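PDB 7ADK: lipoprotein from Mycoplasma mycoides subsp. capri, which probably acts as a peptidase of the PA (trypsin-like) clan, most likely a mycoplasma protease that cleaves immunoglobulins. Local coordinates for residues 421-433 and 443-455. Sequence-based numbering, arbitrary orientation.
Sequences SESGTMWIMDYLD and FYFGTNSHVAKGI
The indole of Trp427 lies against the backbone of Gly446, its hydrogen-bonded partner in the antiparallel hairpin. Its chi1 of 65° sets CG between backbone N and carbonyl carbon, folding the ring over the neighbouring strand. There Gly446 CA makes a CH-pi contact 3.7 Å from the centroid of the Trp427 six-membered ring, and the Gly446 carbonyl lies over the same face. Met429 CE also reaches this glycine, 3.3 Å from Gly446 CA. On the opposite sheet face, Ile428 spans two aromatic rings: its CD1 meets Phe443 CD2 at 3.6 Å, while CB approaches Phe445 CE2. Tyr431 CB sits over one face of the Phe443 ring, and the two side chains lie side by side, ring planes inclined at 57°. Met426 SD lies 3.6 Å from Phe445 CB, an oblique Met-aromatic contact, and the bend at chi3 turns CE back to Phe445 CG. Tyr444 presents its ring edge to the backbone of 430-432. Beside it a classic beta bulge lets Tyr444 O accept from Met429 N at 3.0 Å and, weakly, from Asp430 N. Beyond the last bridge, Thr447 OG1 donates to Thr425 O at 2.8 Å, and Val451 CG1 packs on Gly424 CA. Helix 449-452 carries His450, whose ND1 bonds Asp539, consistent with the His-Asp pair of PA-clan peptidases. Backbone bonds thus join the strands, while Thr447 and Val451 extend the contact to the histidine-bearing helix, probably helping position His450.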
ATOM      1  N   SER B 421      -4.883 -20.203   8.386  1.00 74.92           N
ATOM      2  CA  SER B 421      -3.560 -20.472   7.796  1.00 74.92           C
ATOM      3  C   SER B 421      -2.434 -20.290   8.812  1.00 74.92           C
ATOM      4  O   SER B 421      -2.303 -19.227   9.420  1.00 74.92           O
ATOM      5  CB  SER B 421      -3.261 -19.561   6.597  1.00 74.92           C
ATOM      6  OG  SER B 421      -4.293 -19.586   5.634  1.00 74.92           O
ATOM      7  N   GLU B 422      -1.543 -21.268   8.934  1.00 67.25           N
ATOM      8  CA  GLU B 422      -0.165 -20.958   9.308  1.00 67.25           C
ATOM      9  C   GLU B 422       0.527 -20.357   8.074  1.00 67.25           C
ATOM     10  O   GLU B 422       0.374 -20.894   6.975  1.00 67.25           O
ATOM     11  CB  GLU B 422       0.554 -22.210   9.811  1.00 67.25           C
ATOM     12  CG  GLU B 422       2.030 -21.952  10.179  1.00 67.25           C
ATOM     13  CD  GLU B 422       2.230 -20.796  11.157  1.00 67.25           C
ATOM     14  OE1 GLU B 422       1.529 -20.775  12.184  1.00 67.25           O
ATOM     15  OE2 GLU B 422       3.049 -19.891  10.860  1.00 67.25           O
ATOM     16  N   SER B 423       1.252 -19.247   8.197  1.00 57.55           N
ATOM     17  CA  SER B 423       2.011 -18.690   7.078  1.00 57.55           C
ATOM     18  C   SER B 423       3.320 -18.044   7.516  1.00 57.55           C
ATOM     19  O   SER B 423       3.399 -17.340   8.526  1.00 57.55           O
ATOM     20  CB  SER B 423       1.152 -17.724   6.274  1.00 57.55           C
ATOM     21  OG  SER B 423       1.916 -17.186   5.215  1.00 57.55           O
ATOM     22  N   GLY B 424       4.361 -18.264   6.724  1.00 54.23           N
ATOM     23  CA  GLY B 424       5.730 -17.886   7.058  1.00 54.23           C
ATOM     24  C   GLY B 424       6.573 -17.691   5.814  1.00 54.23           C
ATOM     25  O   GLY B 424       6.070 -17.247   4.775  1.00 54.23           O
ATOM     26  N   THR B 425       7.874 -17.930   5.893  1.00 52.11           N
ATOM     27  CA  THR B 425       8.736 -17.812   4.725  1.00 52.11           C
ATOM     28  C   THR B 425       9.808 -18.903   4.716  1.00 52.11           C
ATOM     29  O   THR B 425      10.175 -19.455   5.759  1.00 52.11           O
ATOM     30  CB  THR B 425       9.351 -16.412   4.660  1.00 52.11           C
ATOM     31  OG1 THR B 425       8.322 -15.455   4.649  1.00 52.11           O
ATOM     32  CG2 THR B 425      10.151 -16.163   3.387  1.00 52.11           C
ATOM     33  N   MET B 426      10.287 -19.249   3.533  1.00 55.15           N
ATOM     34  CA  MET B 426      11.347 -20.223   3.310  1.00 55.15           C
ATOM     35  C   MET B 426      12.332 -19.750   2.244  1.00 55.15           C
ATOM     36  O   MET B 426      12.030 -18.877   1.437  1.00 55.15           O
ATOM     37  CB  MET B 426      10.815 -21.586   2.841  1.00 55.15           C
ATOM     38  CG  MET B 426       9.582 -22.100   3.552  1.00 55.15           C
ATOM     39  SD  MET B 426       9.319 -23.879   3.447  1.00 55.15           S
ATOM     40  CE  MET B 426       8.719 -24.088   1.742  1.00 55.15           C
ATOM     41  N   TRP B 427      13.493 -20.376   2.203  1.00 52.94           N
ATOM     42  CA  TRP B 427      14.368 -20.361   1.044  1.00 52.94           C
ATOM     43  C   TRP B 427      14.677 -21.766   0.578  1.00 52.94           C
ATOM     44  O   TRP B 427      14.719 -22.714   1.363  1.00 52.94           O
ATOM     45  CB  TRP B 427      15.657 -19.606   1.347  1.00 52.94           C
ATOM     46  CG  TRP B 427      16.521 -20.230   2.392  1.00 52.94           C
ATOM     47  CD1 TRP B 427      17.581 -21.030   2.154  1.00 52.94           C
ATOM     48  CD2 TRP B 427      16.394 -20.150   3.840  1.00 52.94           C
ATOM     49  NE1 TRP B 427      18.108 -21.470   3.339  1.00 52.94           N
ATOM     50  CE2 TRP B 427      17.430 -20.950   4.415  1.00 52.94           C
ATOM     51  CE3 TRP B 427      15.528 -19.485   4.715  1.00 52.94           C
ATOM     52  CZ2 TRP B 427      17.600 -21.114   5.786  1.00 52.94           C
ATOM     53  CZ3 TRP B 427      15.705 -19.625   6.101  1.00 52.94           C
ATOM     54  CH2 TRP B 427      16.730 -20.430   6.637  1.00 52.94           C
ATOM     55  N   ILE B 428      14.867 -21.917  -0.718  1.00 55.59           N
ATOM     56  CA  ILE B 428      15.386 -23.134  -1.324  1.00 55.59           C
ATOM     57  C   ILE B 428      16.860 -23.275  -0.908  1.00 55.59           C
ATOM     58  O   ILE B 428      17.655 -22.358  -1.117  1.00 55.59           O
ATOM     59  CB  ILE B 428      15.124 -23.074  -2.844  1.00 55.59           C
ATOM     60  CG1 ILE B 428      15.085 -24.464  -3.481  1.00 55.59           C
ATOM     61  CG2 ILE B 428      16.062 -22.139  -3.624  1.00 55.59           C
ATOM     62  CD1 ILE B 428      14.354 -24.407  -4.831  1.00 55.59           C
ATOM     63  N   MET B 429      17.239 -24.399  -0.295  1.00 64.77           N
ATOM     64  CA  MET B 429      18.626 -24.641   0.085  1.00 64.77           C
ATOM     65  C   MET B 429      19.261 -25.805  -0.663  1.00 64.77           C
ATOM     66  O   MET B 429      20.430 -25.728  -1.017  1.00 64.77           O
ATOM     67  CB  MET B 429      18.766 -24.748   1.602  1.00 64.77           C
ATOM     68  CG  MET B 429      18.306 -26.060   2.237  1.00 64.77           C
ATOM     69  SD  MET B 429      19.061 -26.391   3.845  1.00 64.77           S
ATOM     70  CE  MET B 429      18.141 -25.228   4.841  1.00 64.77           C
ATOM     71  N   ASP B 430      18.520 -26.867  -0.963  1.00 64.27           N
ATOM     72  CA  ASP B 430      19.097 -28.108  -1.473  1.00 64.27           C
ATOM     73  C   ASP B 430      18.099 -28.913  -2.322  1.00 64.27           C
ATOM     74  O   ASP B 430      16.891 -28.679  -2.284  1.00 64.27           O
ATOM     75  CB  ASP B 430      19.638 -28.906  -0.275  1.00 64.27           C
ATOM     76  CG  ASP B 430      20.570 -30.055  -0.626  1.00 64.27           C
ATOM     77  OD1 ASP B 430      21.129 -30.061  -1.730  1.00 64.27           O
ATOM     78  OD2 ASP B 430      20.751 -30.965   0.211  1.00 64.27           O
ATOM     79  N   TYR B 431      18.606 -29.882  -3.079  1.00 68.15           N
ATOM     80  CA  TYR B 431      17.821 -30.934  -3.718  1.00 68.15           C
ATOM     81  C   TYR B 431      18.574 -32.267  -3.744  1.00 68.15           C
ATOM     82  O   TYR B 431      19.782 -32.312  -3.944  1.00 68.15           O
ATOM     83  CB  TYR B 431      17.356 -30.518  -5.115  1.00 68.15           C
ATOM     84  CG  TYR B 431      18.413 -30.102  -6.119  1.00 68.15           C
ATOM     85  CD1 TYR B 431      19.155 -31.061  -6.831  1.00 68.15           C
ATOM     86  CD2 TYR B 431      18.594 -28.738  -6.394  1.00 68.15           C
ATOM     87  CE1 TYR B 431      20.054 -30.655  -7.829  1.00 68.15           C
ATOM     88  CE2 TYR B 431      19.498 -28.323  -7.380  1.00 68.15           C
ATOM     89  CZ  TYR B 431      20.221 -29.283  -8.106  1.00 68.15           C
ATOM     90  OH  TYR B 431      21.103 -28.872  -9.043  1.00 68.15           O
ATOM     91  N   LEU B 432      17.839 -33.362  -3.580  1.00 74.89           N
ATOM     92  CA  LEU B 432      18.368 -34.717  -3.684  1.00 74.89           C
ATOM     93  C   LEU B 432      18.730 -34.981  -5.144  1.00 74.89           C
ATOM     94  O   LEU B 432      17.944 -34.664  -6.030  1.00 74.89           O
ATOM     95  CB  LEU B 432      17.303 -35.677  -3.142  1.00 74.89           C
ATOM     96  CG  LEU B 432      17.649 -37.164  -3.174  1.00 74.89           C
ATOM     97  CD1 LEU B 432      18.795 -37.524  -2.245  1.00 74.89           C
ATOM     98  CD2 LEU B 432      16.435 -37.959  -2.738  1.00 74.89           C
ATOM     99  N   ASP B 433      19.914 -35.514  -5.420  1.00 88.06           N
ATOM    100  CA  ASP B 433      20.449 -35.602  -6.779  1.00 88.06           C
ATOM    101  C   ASP B 433      20.584 -37.059  -7.256  1.00 88.06           C
ATOM    102  O   ASP B 433      21.597 -37.716  -7.018  1.00 88.06           O
ATOM    103  CB  ASP B 433      21.744 -34.779  -6.846  1.00 88.06           C
ATOM    104  CG  ASP B 433      22.259 -34.593  -8.273  1.00 88.06           C
ATOM    105  OD1 ASP B 433      21.713 -35.212  -9.200  1.00 88.06           O
ATOM    106  OD2 ASP B 433      23.185 -33.782  -8.478  1.00 88.06           O
ATOM    107  N   PHE B 443      13.033 -31.375  -3.244  1.00 62.54           N
ATOM    108  CA  PHE B 443      13.671 -30.131  -2.807  1.00 62.54           C
ATOM    109  C   PHE B 443      13.540 -29.919  -1.303  1.00 62.54           C
ATOM    110  O   PHE B 443      12.552 -30.327  -0.703  1.00 62.54           O
ATOM    111  CB  PHE B 443      13.059 -28.942  -3.547  1.00 62.54           C
ATOM    112  CG  PHE B 443      13.465 -28.834  -4.997  1.00 62.54           C
ATOM    113  CD1 PHE B 443      12.833 -29.611  -5.974  1.00 62.54           C
ATOM    114  CD2 PHE B 443      14.485 -27.954  -5.366  1.00 62.54           C
ATOM    115  CE1 PHE B 443      13.187 -29.480  -7.318  1.00 62.54           C
ATOM    116  CE2 PHE B 443      14.841 -27.813  -6.713  1.00 62.54           C
ATOM    117  CZ  PHE B 443      14.182 -28.569  -7.687  1.00 62.54           C
ATOM    118  N   TYR B 444      14.530 -29.252  -0.710  1.00 61.56           N
ATOM    119  CA  TYR B 444      14.636 -28.961   0.712  1.00 61.56           C
ATOM    120  C   TYR B 444      14.716 -27.463   0.936  1.00 61.56           C
ATOM    121  O   TYR B 444      15.453 -26.746   0.253  1.00 61.56           O
ATOM    122  CB  TYR B 444      15.826 -29.685   1.338  1.00 61.56           C
ATOM    123  CG  TYR B 444      15.805 -31.168   1.095  1.00 61.56           C
ATOM    124  CD1 TYR B 444      16.273 -31.675  -0.123  1.00 61.56           C
ATOM    125  CD2 TYR B 444      15.224 -32.029   2.034  1.00 61.56           C
ATOM    126  CE1 TYR B 444      16.073 -33.023  -0.446  1.00 61.56           C
ATOM    127  CE2 TYR B 444      15.068 -33.386   1.724  1.00 61.56           C
ATOM    128  CZ  TYR B 444      15.441 -33.877   0.468  1.00 61.56           C
ATOM    129  OH  TYR B 444      15.129 -35.146   0.121  1.00 61.56           O
ATOM    130  N   PHE B 445      13.891 -26.987   1.860  1.00 51.80           N
ATOM    131  CA  PHE B 445      13.668 -25.581   2.142  1.00 51.80           C
ATOM    132  C   PHE B 445      14.011 -25.258   3.608  1.00 51.80           C
ATOM    133  O   PHE B 445      13.516 -25.913   4.507  1.00 51.80           O
ATOM    134  CB  PHE B 445      12.212 -25.239   1.833  1.00 51.80           C
ATOM    135  CG  PHE B 445      11.812 -25.312   0.360  1.00 51.80           C
ATOM    136  CD1 PHE B 445      11.443 -26.524  -0.250  1.00 51.80           C
ATOM    137  CD2 PHE B 445      11.770 -24.124  -0.394  1.00 51.80           C
ATOM    138  CE1 PHE B 445      11.074 -26.551  -1.607  1.00 51.80           C
ATOM    139  CE2 PHE B 445      11.375 -24.141  -1.741  1.00 51.80           C
ATOM    140  CZ  PHE B 445      11.034 -25.354  -2.350  1.00 51.80           C
ATOM    141  N   GLY B 446      14.868 -24.264   3.843  1.00 54.14           N
ATOM    142  CA  GLY B 446      15.160 -23.744   5.162  1.00 54.14           C
ATOM    143  C   GLY B 446      14.073 -22.796   5.616  1.00 54.14           C
ATOM    144  O   GLY B 446      13.589 -21.962   4.863  1.00 54.14           O
ATOM    145  N   THR B 447      13.635 -22.920   6.854  1.00 55.47           N
ATOM    146  CA  THR B 447      12.584 -22.105   7.463  1.00 55.47           C
ATOM    147  C   THR B 447      12.832 -22.066   8.968  1.00 55.47           C
ATOM    148  O   THR B 447      13.910 -22.466   9.418  1.00 55.47           O
ATOM    149  CB  THR B 447      11.188 -22.646   7.065  1.00 55.47           C
ATOM    150  OG1 THR B 447      10.206 -21.730   7.452  1.00 55.47           O
ATOM    151  CG2 THR B 447      10.833 -24.004   7.666  1.00 55.47           C
ATOM    152  N   ASN B 448      11.862 -21.651   9.771  1.00 58.43           N
ATOM    153  CA  ASN B 448      11.927 -21.769  11.223  1.00 58.43           C
ATOM    154  C   ASN B 448      10.865 -22.698  11.820  1.00 58.43           C
ATOM    155  O   ASN B 448       9.849 -23.014  11.216  1.00 58.43           O
ATOM    156  CB  ASN B 448      12.012 -20.398  11.864  1.00 58.43           C
ATOM    157  CG  ASN B 448      10.761 -19.609  11.720  1.00 58.43           C
ATOM    158  OD1 ASN B 448      10.193 -19.476  10.658  1.00 58.43           O
ATOM    159  ND2 ASN B 448      10.275 -19.083  12.800  1.00 58.43           N
ATOM    160  N   SER B 449      11.148 -23.215  13.005  1.00 61.33           N
ATOM    161  CA  SER B 449      10.419 -24.317  13.644  1.00 61.33           C
ATOM    162  C   SER B 449       8.970 -23.991  14.020  1.00 61.33           C
ATOM    163  O   SER B 449       8.079 -24.802  13.783  1.00 61.33           O
ATOM    164  CB  SER B 449      11.184 -24.805  14.870  1.00 61.33           C
ATOM    165  OG  SER B 449      10.728 -26.056  15.264  1.00 61.33           O
ATOM    166  N   HIS B 450       8.671 -22.780  14.491  1.00 61.26           N
ATOM    167  CA  HIS B 450       7.271 -22.403  14.698  1.00 61.26           C
ATOM    168  C   HIS B 450       6.464 -22.195  13.404  1.00 61.26           C
ATOM    169  O   HIS B 450       5.236 -22.143  13.463  1.00 61.26           O
ATOM    170  CB  HIS B 450       7.143 -21.220  15.648  1.00 61.26           C
ATOM    171  CG  HIS B 450       7.330 -19.867  15.036  1.00 61.26           C
ATOM    172  ND1 HIS B 450       8.447 -19.090  15.122  1.00 61.26           N
ATOM    173  CD2 HIS B 450       6.360 -19.101  14.457  1.00 61.26           C
ATOM    174  CE1 HIS B 450       8.162 -17.881  14.631  1.00 61.26           C
ATOM    175  NE2 HIS B 450       6.903 -17.844  14.179  1.00 61.26           N
ATOM    176  N   VAL B 451       7.113 -22.102  12.237  1.00 60.71           N
ATOM    177  CA  VAL B 451       6.443 -22.113  10.929  1.00 60.71           C
ATOM    178  C   VAL B 451       6.279 -23.541  10.435  1.00 60.71           C
ATOM    179  O   VAL B 451       5.191 -23.925  10.023  1.00 60.71           O
ATOM    180  CB  VAL B 451       7.160 -21.204   9.909  1.00 60.71           C
ATOM    181  CG1 VAL B 451       6.629 -21.343   8.485  1.00 60.71           C
ATOM    182  CG2 VAL B 451       7.041 -19.742  10.322  1.00 60.71           C
ATOM    183  N   ALA B 452       7.323 -24.359  10.532  1.00 61.34           N
ATOM    184  CA  ALA B 452       7.290 -25.744  10.089  1.00 61.34           C
ATOM    185  C   ALA B 452       6.305 -26.628  10.881  1.00 61.34           C
ATOM    186  O   ALA B 452       5.779 -27.591  10.332  1.00 61.34           O
ATOM    187  CB  ALA B 452       8.707 -26.300  10.150  1.00 61.34           C
ATOM    188  N   LYS B 453       5.987 -26.315  12.147  1.00 64.84           N
ATOM    189  CA  LYS B 453       4.931 -26.991  12.925  1.00 64.84           C
ATOM    190  C   LYS B 453       3.500 -26.755  12.417  1.00 64.84           C
ATOM    191  O   LYS B 453       2.587 -27.435  12.865  1.00 64.84           O
ATOM    192  CB  LYS B 453       5.097 -26.779  14.439  1.00 64.84           C
ATOM    193  CG  LYS B 453       4.523 -25.503  15.073  1.00 64.84           C
ATOM    194  CD  LYS B 453       4.576 -25.606  16.609  1.00 64.84           C
ATOM    195  CE  LYS B 453       3.878 -24.442  17.327  1.00 64.84           C
ATOM    196  NZ  LYS B 453       3.664 -24.710  18.768  1.00 64.84           N
ATOM    197  N   GLY B 454       3.296 -25.855  11.458  1.00 66.60           N
ATOM    198  CA  GLY B 454       2.041 -25.730  10.729  1.00 66.60           C
ATOM    199  C   GLY B 454       1.752 -26.906   9.799  1.00 66.60           C
ATOM    200  O   GLY B 454       0.617 -27.084   9.365  1.00 66.60           O
ATOM    201  N   ILE B 455       2.749 -27.741   9.495  1.00 69.66           N
ATOM    202  CA  ILE B 455       2.556 -29.008   8.793  1.00 69.66           C
ATOM    203  C   ILE B 455       1.888 -30.010   9.753  1.00 69.66           C
ATOM    204  O   ILE B 455       2.555 -30.629  10.577  1.00 69.66           O
ATOM    205  CB  ILE B 455       3.872 -29.532   8.169  1.00 69.66           C
ATOM    206  CG1 ILE B 455       4.561 -28.509   7.244  1.00 69.66           C
ATOM    207  CG2 ILE B 455       3.607 -30.799   7.361  1.00 69.66           C
ATOM    208  CD1 ILE B 455       5.959 -28.895   6.817  1.00 69.66           C
TER